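Local coordinates for protein catechol 1,2-dioxygenase (Burkholderia vietnamiensis, PDB 5TD3) that probably uses molecular oxygen to open the aromatic ring of catechol between its two hydroxyl-bearing carbons, yielding cis,cis-muconate, at residues 118-123 and 173-178; 160-165 and 193-198; 276-281 and 291-296. All coordinates share one frame; numbering follows the deposited sequence. Where two conformers were deposited one is given.

Overall arrangement
From the N terminus the chain runs through helices before residues 118-123 open contact 1. Residues 160-165 then open contact 2, and 173-178 close contact 1 before 193-198 close contact 2, so these two loops cross. Contact 1 brings the zinc-binding loop against the short strand 122-123, and contact 2 joins neighbouring strands 163-167 and 190-194 of one sheet. The two touch through Tyr121 OH and Glu165 OE1, 2.7 Å apart in a probable hydrogen bond. Contact 3 follows in series, closing a short loop at the rim of the other sheet; its centre lies about 22 Å from that of contact 2 and 25 Å from that of contact 1.

Contact 1 (118-123 and 173-178); sequences GPLYVA and GFYSHF. With ZN (zinc ion), chain C.
Leu120 reaches across to Tyr175 and Phe178, the first and last residues of a type II beta turn in the metal-site loop of this intradiol-dioxygenase fold. Its CB already lies near the Phe178 ring, 4.1 Å from CE2. Beyond it, CG stands anti to the carbonyl carbon (chi1 -58°), and the fork divides the two methyls between two aromatic faces. CD2 sits over the centre of the Phe178 ring, 3.6 Å from the centroid, whereas CD1 meets the Tyr175 face nearer its rim, 3.4 Å from CD1 of that ring. Both are CH-pi contacts. A single leucine thus packs against the tyrosine whose oxygen binds the metal; His235 and His237 complete the protein side of the site, where relatives in this family carry ferric iron. The turn itself is closed by Phe178 N donating to Tyr175 O. Arg190 spans the two segments from outside, with NH1 bonded to Leu120 O and NH2 to Ser176 O. Val122 also divides its methyls: CG2 touches Phe178 CE2 at 3.6 Å, while CG1 lies over the His177 ring, almost exactly on its normal and 4.0 Å from its centroid. At the metal, Tyr175 OH is 1.9 Å from the zinc ion.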
# COMPACT_ATOMS: atom_id res chain seq x y z
N GLY A 118 -12.94 -8.28 -10.72
CA GLY A 118 -13.09 -8.22 -9.28
C GLY A 118 -12.13 -9.19 -8.61
O GLY A 118 -11.44 -9.98 -9.27
N PRO A 119 -12.08 -9.17 -7.27
CA PRO A 119 -11.04 -9.93 -6.56
C PRO A 119 -11.50 -11.27 -5.99
O PRO A 119 -10.81 -11.84 -5.14
CB PRO A 119 -10.65 -8.98 -5.42
CG PRO A 119 -11.97 -8.35 -5.07
CD PRO A 119 -12.71 -8.17 -6.40
N LEU A 120 -12.65 -11.79 -6.44
CA LEU A 120 -13.28 -12.92 -5.77
C LEU A 120 -13.39 -14.17 -6.64
O LEU A 120 -14.20 -15.05 -6.33
CB LEU A 120 -14.67 -12.51 -5.28
CG LEU A 120 -14.63 -11.30 -4.33
CD1 LEU A 120 -16.02 -10.97 -3.82
CD2 LEU A 120 -13.70 -11.58 -3.19
N TYR A 121 -12.61 -14.29 -7.71
CA TYR A 121 -12.58 -15.56 -8.43
C TYR A 121 -11.95 -16.66 -7.57
O TYR A 121 -11.07 -16.42 -6.74
CB TYR A 121 -11.80 -15.42 -9.73
CG TYR A 121 -11.67 -16.71 -10.52
CD1 TYR A 121 -12.75 -17.24 -11.21
CD2 TYR A 121 -10.45 -17.39 -10.57
CE1 TYR A 121 -12.61 -18.41 -11.95
CE2 TYR A 121 -10.31 -18.55 -11.29
CZ TYR A 121 -11.39 -19.05 -11.99
OH TYR A 121 -11.22 -20.22 -12.71
N VAL A 122 -12.40 -17.91 -7.78
CA VAL A 122 -11.82 -19.08 -7.14
C VAL A 122 -11.63 -20.16 -8.19
O VAL A 122 -12.59 -20.54 -8.88
CB VAL A 122 -12.68 -19.61 -5.97
CG1 VAL A 122 -12.01 -20.85 -5.32
CG2 VAL A 122 -12.94 -18.49 -4.95
N ALA A 123 -10.42 -20.66 -8.32
CA ALA A 123 -10.16 -21.72 -9.28
C ALA A 123 -10.63 -23.06 -8.73
O ALA A 123 -10.67 -23.28 -7.52
CB ALA A 123 -8.67 -21.74 -9.63
N GLY A 173 -25.10 -11.14 -0.10
CA GLY A 173 -24.02 -10.47 -0.78
C GLY A 173 -22.67 -11.09 -0.54
O GLY A 173 -21.65 -10.46 -0.85
N PHE A 174 -22.61 -12.32 -0.02
CA PHE A 174 -21.35 -12.99 0.24
C PHE A 174 -21.09 -14.06 -0.81
O PHE A 174 -22.00 -14.71 -1.31
CB PHE A 174 -21.33 -13.63 1.63
CG PHE A 174 -21.35 -12.64 2.76
CD1 PHE A 174 -20.54 -11.52 2.72
CD2 PHE A 174 -22.17 -12.84 3.86
CE1 PHE A 174 -20.55 -10.60 3.77
CE2 PHE A 174 -22.19 -11.92 4.90
CZ PHE A 174 -21.38 -10.81 4.85
N TYR A 175 -19.81 -14.23 -1.12
CA TYR A 175 -19.36 -15.28 -2.03
C TYR A 175 -18.77 -16.43 -1.25
O TYR A 175 -18.09 -16.24 -0.23
CB TYR A 175 -18.28 -14.77 -2.96
CG TYR A 175 -18.71 -13.77 -4.00
CD1 TYR A 175 -19.09 -12.48 -3.66
CD2 TYR A 175 -18.69 -14.11 -5.35
CE1 TYR A 175 -19.46 -11.56 -4.63
CE2 TYR A 175 -19.05 -13.20 -6.31
CZ TYR A 175 -19.44 -11.94 -5.96
OH TYR A 175 -19.79 -11.07 -6.96
N SER A 176 -18.97 -17.64 -1.77
CA SER A 176 -18.27 -18.77 -1.18
C SER A 176 -16.76 -18.55 -1.24
O SER A 176 -16.24 -17.88 -2.14
CB SER A 176 -18.66 -20.08 -1.88
OG SER A 176 -18.32 -20.06 -3.26
N HIS A 177 -16.07 -19.07 -0.22
CA HIS A 177 -14.62 -18.93 0.01
C HIS A 177 -14.25 -17.54 0.54
O HIS A 177 -13.10 -17.31 0.94
CB HIS A 177 -13.80 -19.23 -1.24
CG HIS A 177 -14.11 -20.58 -1.82
ND1 HIS A 177 -13.37 -21.71 -1.52
CD2 HIS A 177 -15.10 -20.99 -2.65
CE1 HIS A 177 -13.88 -22.75 -2.15
NE2 HIS A 177 -14.93 -22.34 -2.85
N PHE A 178 -15.21 -16.62 0.55
CA PHE A 178 -15.02 -15.27 1.09
C PHE A 178 -16.17 -14.90 2.01
O PHE A 178 -16.48 -13.71 2.20
CB PHE A 178 -14.90 -14.24 -0.04
CG PHE A 178 -13.76 -14.51 -0.99
CD1 PHE A 178 -12.48 -14.05 -0.70
CD2 PHE A 178 -13.96 -15.21 -2.17
CE1 PHE A 178 -11.44 -14.26 -1.56
CE2 PHE A 178 -12.91 -15.45 -3.04
CZ PHE A 178 -11.64 -14.98 -2.74
ZN ZN C . -18.86 -9.76 -7.88

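Contact 2 (160-165 and 193-198); sequences AGALVE and VRTGAD
Thr195 turns its side chain toward Gly161 and Ala162, and its two branches find different partners. With chi1 at 64°, OG1 lies between the backbone N and the carbonyl carbon, where it accepts a bent bond from Ala162 N (3.0 Å, 137° at the hydrogen). The same hydroxyl is also bonded to Val159 O, which gives it a partner on the approach to the strand. CG2 instead passes near Ala162 O at 3.8 Å. That carbonyl is gripped in its own plane by Thr195 N at 2.9 Å and is approached as well by the CA of Arg194. Gly161 N reaches Thr195 O from well above the carbonyl plane, as the ladder gives way to loop.

Further along, the side chains separate by face. Leu163 and Arg194, a non-hydrogen-bonded antiparallel pair, share one face, where CD1 of Leu163 lies loosely, 4.3 Å from CG of Arg194. Val164 and Val193 share the other, where their backbones exchange both bonds, Val164 N to Val193 O being nearly straight at 2.8 Å. These two valines face Phe203 of the second sheet, joined there by Val151 against Val164 and Tyr201 against Val193. The strand pair thus forms part of one sheet of the beta sandwich of the intradiol dioxygenase catalytic domain, with its valines in the interface between the sheets.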
# COMPACT_ATOMS: atom_id res chain seq x y z
N ALA A 160 -18.15 -24.49 -30.13
CA ALA A 160 -18.26 -25.72 -29.36
C ALA A 160 -17.02 -25.91 -28.51
O ALA A 160 -15.91 -25.55 -28.90
CB ALA A 160 -18.46 -26.93 -30.27
N GLY A 161 -17.22 -26.48 -27.32
CA GLY A 161 -16.11 -26.70 -26.42
C GLY A 161 -15.63 -25.49 -25.67
O GLY A 161 -14.56 -25.54 -25.04
N ALA A 162 -16.37 -24.38 -25.72
CA ALA A 162 -16.02 -23.22 -24.91
C ALA A 162 -16.34 -23.50 -23.44
O ALA A 162 -17.30 -24.22 -23.12
CB ALA A 162 -16.77 -21.99 -25.40
N LEU A 163 -15.53 -22.94 -22.55
CA LEU A 163 -15.67 -23.11 -21.11
C LEU A 163 -16.23 -21.83 -20.51
O LEU A 163 -15.53 -20.82 -20.43
CB LEU A 163 -14.33 -23.47 -20.47
CG LEU A 163 -14.42 -23.72 -18.96
CD1 LEU A 163 -15.23 -24.96 -18.67
CD2 LEU A 163 -13.04 -23.81 -18.32
N VAL A 164 -17.49 -21.86 -20.10
CA VAL A 164 -18.17 -20.69 -19.55
C VAL A 164 -18.18 -20.86 -18.04
O VAL A 164 -18.81 -21.78 -17.52
CB VAL A 164 -19.59 -20.55 -20.11
CG1 VAL A 164 -20.29 -19.37 -19.46
CG2 VAL A 164 -19.56 -20.36 -21.63
N GLU A 165 -17.47 -19.98 -17.33
CA GLU A 165 -17.37 -20.04 -15.88
C GLU A 165 -18.18 -18.92 -15.26
O GLU A 165 -18.21 -17.80 -15.77
CB GLU A 165 -15.92 -19.91 -15.43
CG GLU A 165 -14.97 -20.95 -15.95
CD GLU A 165 -13.57 -20.70 -15.45
OE1 GLU A 165 -13.38 -20.79 -14.24
OE2 GLU A 165 -12.66 -20.40 -16.26
N VAL A 193 -19.68 -24.48 -17.35
CA VAL A 193 -20.34 -25.27 -18.38
C VAL A 193 -19.48 -25.31 -19.64
O VAL A 193 -18.96 -24.27 -20.06
CB VAL A 193 -21.74 -24.71 -18.70
CG1 VAL A 193 -22.27 -25.31 -19.99
CG2 VAL A 193 -22.69 -24.98 -17.55
N ARG A 194 -19.33 -26.50 -20.22
CA ARG A 194 -18.68 -26.68 -21.51
C ARG A 194 -19.76 -26.75 -22.59
O ARG A 194 -20.64 -27.61 -22.52
CB ARG A 194 -17.82 -27.94 -21.53
CG ARG A 194 -16.35 -27.70 -21.83
CD ARG A 194 -15.64 -29.01 -22.17
NE ARG A 194 -15.88 -30.05 -21.17
CZ ARG A 194 -14.99 -30.47 -20.28
NH1 ARG A 194 -13.78 -29.94 -20.24
NH2 ARG A 194 -15.32 -31.42 -19.42
N THR A 195 -19.69 -25.86 -23.57
CA THR A 195 -20.71 -25.84 -24.60
C THR A 195 -20.59 -27.06 -25.50
O THR A 195 -19.49 -27.56 -25.77
CB THR A 195 -20.62 -24.56 -25.44
OG1 THR A 195 -19.37 -24.54 -26.14
CG2 THR A 195 -20.74 -23.33 -24.55
N GLY A 196 -21.73 -27.53 -25.97
CA GLY A 196 -21.78 -28.58 -26.97
C GLY A 196 -21.69 -28.00 -28.37
O GLY A 196 -21.29 -26.86 -28.58
N ALA A 197 -22.11 -28.82 -29.34
CA ALA A 197 -21.98 -28.42 -30.74
C ALA A 197 -22.82 -27.19 -31.06
O ALA A 197 -22.46 -26.41 -31.96
CB ALA A 197 -22.36 -29.59 -31.65
N ASP A 198 -23.95 -27.02 -30.37
CA ASP A 198 -24.80 -25.87 -30.63
C ASP A 198 -24.33 -24.60 -29.92
O ASP A 198 -24.96 -23.54 -30.08
CB ASP A 198 -26.25 -26.19 -30.21
CG ASP A 198 -26.36 -26.66 -28.77
OD1 ASP A 198 -25.44 -26.43 -27.97
OD2 ASP A 198 -27.40 -27.26 -28.44

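Contact 3 (276-281 and 291-296); sequences VTTKTG and AYQDIT
Lys279 extends along one face of the strand pair, meeting Tyr292 with its root and Asp294 with its tip. Its CB lies over the Tyr292 ring, 4.0 Å from the centroid, in a CH-pi contact, while CD passes the phenolic OH at 3.5 Å. A chi1 of -64° sets CG beside the backbone N, and from there the extended chain carries NZ to Asp294. NZ meets OD2 at 3.1 Å from above the carboxylate plane, 66° out of it, in a salt bridge. The other carboxylate oxygen, OD1, lies in plane at the edge of the tyrosine ring. On the other face, which carries Thr278, Gln293, Val276 and Ile295, Thr278 OG1 donates to Gln293 OE1 at 3.0 Å; the bend of the glutamine at chi2 (-95°) also lays its amide group against Val276 CG1. Beside it Val276 CG2 packs on Ile295 CD1, 3.7 Å apart.

Behind these side chains stands an antiparallel ladder in which strand 276-279 forms the outer edge of one sheet of the beta sandwich. Thr277 with Asp294 and Lys279 with Tyr292 are its hydrogen-bonded pairs, each exchanging two backbone bonds; Lys279 N to Tyr292 O, at 2.9 Å, is nearly straight. A water links Thr277 OG1 and Asp294 O.

Farther out, strand 144-152 flanks strand 292-300 on its inner side: Val146 bonds to the backbone of Gln293 and Ile295, and Pro144 and Val146 pack on Tyr292. Asp294 OD2 is also hydrogen-bonded to His148 NE2, its stronger partner, consistent with a carboxylate held in place for the lysine. At the loop end, Asp290 OD1 accepts from Gly281 N.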
# COMPACT_ATOMS: atom_id res chain seq x y z
N VAL A 276 -34.64 -9.33 -17.67
CA VAL A 276 -35.03 -10.40 -16.77
C VAL A 276 -36.52 -10.62 -16.92
O VAL A 276 -37.30 -9.66 -16.92
CB VAL A 276 -34.67 -10.08 -15.31
CG1 VAL A 276 -35.01 -11.28 -14.44
CG2 VAL A 276 -33.18 -9.72 -15.20
N THR A 277 -36.92 -11.88 -17.07
CA THR A 277 -38.33 -12.23 -17.24
C THR A 277 -38.71 -13.32 -16.26
O THR A 277 -37.95 -14.28 -16.06
CB THR A 277 -38.62 -12.67 -18.69
OG1 THR A 277 -37.81 -13.81 -19.02
CG2 THR A 277 -38.32 -11.56 -19.67
N THR A 278 -39.89 -13.19 -15.66
CA THR A 278 -40.41 -14.22 -14.78
C THR A 278 -41.10 -15.29 -15.62
O THR A 278 -41.94 -14.97 -16.47
CB THR A 278 -41.38 -13.63 -13.76
OG1 THR A 278 -40.73 -12.60 -13.00
CG2 THR A 278 -41.91 -14.71 -12.81
N LYS A 279 -40.76 -16.55 -15.36
CA LYS A 279 -41.31 -17.68 -16.08
C LYS A 279 -41.86 -18.69 -15.09
O LYS A 279 -41.59 -18.64 -13.89
CB LYS A 279 -40.24 -18.35 -16.97
CG LYS A 279 -39.71 -17.46 -18.09
CD LYS A 279 -38.87 -18.26 -19.09
CE LYS A 279 -38.50 -17.41 -20.30
NZ LYS A 279 -37.64 -18.13 -21.29
N THR A 280 -42.68 -19.61 -15.60
CA THR A 280 -43.20 -20.71 -14.79
C THR A 280 -42.67 -22.03 -15.34
O THR A 280 -41.96 -22.07 -16.35
CB THR A 280 -44.73 -20.69 -14.74
OG1 THR A 280 -45.25 -20.23 -15.99
CG2 THR A 280 -45.21 -19.77 -13.62
N GLY A 281 -43.02 -23.11 -14.66
CA GLY A 281 -42.49 -24.42 -15.00
C GLY A 281 -41.14 -24.71 -14.39
O GLY A 281 -40.38 -25.50 -14.94
N ALA A 291 -42.26 -20.68 -10.13
CA ALA A 291 -41.86 -19.40 -10.69
C ALA A 291 -40.37 -19.19 -10.51
O ALA A 291 -39.82 -19.44 -9.43
CB ALA A 291 -42.63 -18.27 -10.00
N TYR A 292 -39.70 -18.73 -11.57
CA TYR A 292 -38.28 -18.44 -11.51
C TYR A 292 -37.99 -17.25 -12.41
O TYR A 292 -38.83 -16.81 -13.19
CB TYR A 292 -37.44 -19.66 -11.91
CG TYR A 292 -37.59 -20.06 -13.36
CD1 TYR A 292 -38.58 -20.95 -13.76
CD2 TYR A 292 -36.73 -19.56 -14.33
CE1 TYR A 292 -38.72 -21.32 -15.08
CE2 TYR A 292 -36.86 -19.92 -15.65
CZ TYR A 292 -37.85 -20.80 -16.02
OH TYR A 292 -37.98 -21.16 -17.34
N GLN A 293 -36.78 -16.71 -12.26
CA GLN A 293 -36.31 -15.61 -13.09
C GLN A 293 -35.42 -16.16 -14.18
O GLN A 293 -34.55 -16.99 -13.92
CB GLN A 293 -35.53 -14.59 -12.27
CG GLN A 293 -36.29 -13.99 -11.11
CD GLN A 293 -36.94 -12.68 -11.48
OE1 GLN A 293 -37.84 -12.63 -12.31
NE2 GLN A 293 -36.47 -11.60 -10.86
N ASP A 294 -35.60 -15.68 -15.40
CA ASP A 294 -34.89 -16.21 -16.55
C ASP A 294 -34.16 -15.09 -17.26
O ASP A 294 -34.71 -14.01 -17.49
CB ASP A 294 -35.84 -16.92 -17.51
CG ASP A 294 -35.11 -17.73 -18.56
OD1 ASP A 294 -34.57 -18.80 -18.22
OD2 ASP A 294 -35.12 -17.32 -19.74
N ILE A 295 -32.90 -15.36 -17.60
CA ILE A 295 -32.05 -14.39 -18.27
C ILE A 295 -31.39 -15.06 -19.47
O ILE A 295 -30.65 -16.04 -19.30
CB ILE A 295 -30.97 -13.82 -17.34
CG1 ILE A 295 -31.64 -13.05 -16.19
CG2 ILE A 295 -30.02 -12.95 -18.13
CD1 ILE A 295 -30.65 -12.45 -15.21
N THR A 296 -31.65 -14.54 -20.66
CA THR A 296 -30.92 -14.94 -21.85
C THR A 296 -29.73 -14.01 -22.01
O THR A 296 -29.89 -12.79 -22.03
CB THR A 296 -31.82 -14.89 -23.08
OG1 THR A 296 -33.00 -15.67 -22.86
CG2 THR A 296 -31.07 -15.44 -24.29
O HOH W 1 -35.31 -12.24 -19.97